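Local coordinates for 2,3-dihydroxybenzoate-AMP ligase (Bacillus subtilis, PDB 1MDB), which is an AMP-binding enzyme of the ANL superfamily that binds adenosine monophosphate and 2,3-dihydroxy-benzoic acid, at residues Q327-F330 against L336-Y339. Numbering follows the deposited sequence.
With AMP (adenosine monophosphate), chain D; DBH (2,3-dihydroxy-benzoic acid), chain E.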
# COMPACT_ATOMS: atom_id res chain seq x y z
N GLN A 327 6.61 -1.59 14.06
CA GLN A 327 5.17 -1.77 14.01
C GLN A 327 4.88 -2.53 12.73
O GLN A 327 5.14 -2.04 11.63
CB GLN A 327 4.40 -0.45 13.99
CG GLN A 327 2.87 -0.67 14.04
CD GLN A 327 2.05 0.60 13.96
OE1 GLN A 327 2.21 1.40 13.03
NE2 GLN A 327 1.16 0.80 14.93
N GLN A 328 4.36 -3.75 12.86
CA GLN A 328 4.03 -4.53 11.69
C GLN A 328 2.66 -4.09 11.25
O GLN A 328 1.77 -3.87 12.07
CB GLN A 328 4.06 -6.03 12.00
CG GLN A 328 5.47 -6.54 12.29
CD GLN A 328 5.63 -8.01 11.99
OE1 GLN A 328 6.33 -8.72 12.71
NE2 GLN A 328 4.99 -8.48 10.93
N VAL A 329 2.48 -3.94 9.94
CA VAL A 329 1.22 -3.49 9.42
C VAL A 329 0.72 -4.44 8.33
O VAL A 329 1.38 -4.63 7.31
CB VAL A 329 1.37 -2.08 8.84
CG1 VAL A 329 0.00 -1.51 8.50
CG2 VAL A 329 2.11 -1.19 9.83
N PHE A 330 -0.44 -5.03 8.57
CA PHE A 330 -1.02 -5.96 7.61
C PHE A 330 -2.35 -5.39 7.17
O PHE A 330 -3.35 -5.51 7.87
CB PHE A 330 -1.17 -7.35 8.25
CG PHE A 330 -2.04 -8.30 7.46
CD1 PHE A 330 -2.01 -8.32 6.06
CD2 PHE A 330 -2.86 -9.21 8.12
CE1 PHE A 330 -2.80 -9.22 5.34
CE2 PHE A 330 -3.65 -10.12 7.42
CZ PHE A 330 -3.62 -10.13 6.02
N LEU A 336 -9.77 -3.84 5.60
CA LEU A 336 -9.07 -4.23 6.81
C LEU A 336 -7.59 -3.88 6.94
O LEU A 336 -6.79 -4.16 6.05
CB LEU A 336 -9.23 -5.74 7.03
CG LEU A 336 -8.60 -6.26 8.33
CD1 LEU A 336 -9.31 -5.62 9.52
CD2 LEU A 336 -8.72 -7.78 8.41
N VAL A 337 -7.24 -3.29 8.08
CA VAL A 337 -5.86 -2.94 8.38
C VAL A 337 -5.56 -3.40 9.81
O VAL A 337 -6.31 -3.08 10.74
CB VAL A 337 -5.60 -1.43 8.28
CG1 VAL A 337 -4.17 -1.12 8.72
CG2 VAL A 337 -5.82 -0.96 6.84
N ASN A 338 -4.47 -4.14 9.97
CA ASN A 338 -4.05 -4.67 11.26
C ASN A 338 -2.70 -4.09 11.68
O ASN A 338 -1.79 -3.96 10.86
CB ASN A 338 -3.92 -6.19 11.20
CG ASN A 338 -5.19 -6.86 10.72
OD1 ASN A 338 -6.16 -6.98 11.47
ND2 ASN A 338 -5.19 -7.31 9.47
N TYR A 339 -2.56 -3.78 12.97
CA TYR A 339 -1.30 -3.23 13.47
C TYR A 339 -0.89 -3.86 14.80
O TYR A 339 -1.73 -4.23 15.61
CB TYR A 339 -1.39 -1.72 13.77
CG TYR A 339 -1.84 -0.78 12.68
CD1 TYR A 339 -3.19 -0.57 12.41
CD2 TYR A 339 -0.90 -0.01 11.97
CE1 TYR A 339 -3.60 0.39 11.48
CE2 TYR A 339 -1.30 0.94 11.03
CZ TYR A 339 -2.65 1.14 10.80
OH TYR A 339 -3.05 2.09 9.89
P AMP D . -2.53 -4.03 -0.89
O1P AMP D . -3.93 -3.58 -1.21
O2P AMP D . -1.54 -3.83 -1.99
O3P AMP D . -2.03 -3.46 0.42
O5' AMP D . -2.53 -5.67 -0.74
C5' AMP D . -3.07 -6.35 0.43
C4' AMP D . -2.50 -7.78 0.50
O4' AMP D . -1.11 -7.62 0.71
C3' AMP D . -2.94 -8.59 1.68
O3' AMP D . -4.19 -9.24 1.45
C2' AMP D . -1.77 -9.55 1.88
O2' AMP D . -1.89 -10.72 1.05
C1' AMP D . -0.60 -8.66 1.52
N9 AMP D . 0.04 -8.09 2.97
C8 AMP D . 0.05 -6.79 3.34
N7 AMP D . 0.65 -6.61 4.51
C5 AMP D . 1.01 -7.83 4.87
C6 AMP D . 1.70 -8.15 6.04
N6 AMP D . 2.08 -7.25 6.94
N1 AMP D . 1.98 -9.49 6.21
C2 AMP D . 1.61 -10.45 5.32
N3 AMP D . 0.96 -10.12 4.19
C4 AMP D . 0.65 -8.80 3.95
C21 DBH E . -1.21 -3.48 1.27
O9 DBH E . -0.27 -4.37 0.91
C18 DBH E . -1.18 -2.75 2.56
C15 DBH E . -0.09 -2.95 3.46
C12 DBH E . -0.06 -2.28 4.71
C3 DBH E . -2.25 -1.88 2.93
O3 DBH E . -3.35 -1.64 2.08
C6 DBH E . -2.22 -1.22 4.17
C9 DBH E . -1.14 -1.42 5.06
O6 DBH E . -3.25 -0.38 4.53
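Phe330 and Asn338 form a hydrogen-bonded antiparallel pair in the beta hairpin of strands 325-331 and 337-339. The hairpin belongs to the large mixed sheet of this AMP-binding enzyme. Phe330 N donates to Asn338 O at 2.9 Å. Phe330 O takes two bonds in return, one from Asn338 N at 2.7 Å and one from Asn338 ND2 at 3.0 Å. The two donors reach this oxygen from opposite faces of its carbonyl plane. With CG beside its own backbone N (chi1 -55°), Asn338 turns its amide back to that carbonyl. The side-chain bond is the more bent of the two, at 136° on the hydrogen. Asn338 ND2 also lies 3.3 Å from Phe330 CD2. Ring and amide run side by side, their planes 31° apart. Ile423 of strand 423-428 touches both side chains.

Val329 and Tyr339, the neighbouring non-hydrogen-bonded pair, put their side chains on the other face of the sheet. Val329 CG1 meets Tyr339 CE2 at 3.8 Å and also packs against the 2,3-dihydroxy-benzoic acid ring. Val337 CG2 approaches hydroxyl O6 of that ligand. The extended side chain of Gln327 brings its amide obliquely to the CD2 side of the tyrosine ring. Gln327 OE1 is hydrogen-bonded to Gln304 NE2, and the Tyr339 hydroxyl to Ser214 OG of helix 204-218.

The hairpin thus lines the pockets of both ligands. Phe330 CD1 lies 3.3 Å from C5 of the adenine, and Val329 O accepts a 2.7 Å hydrogen bond from adenine N6.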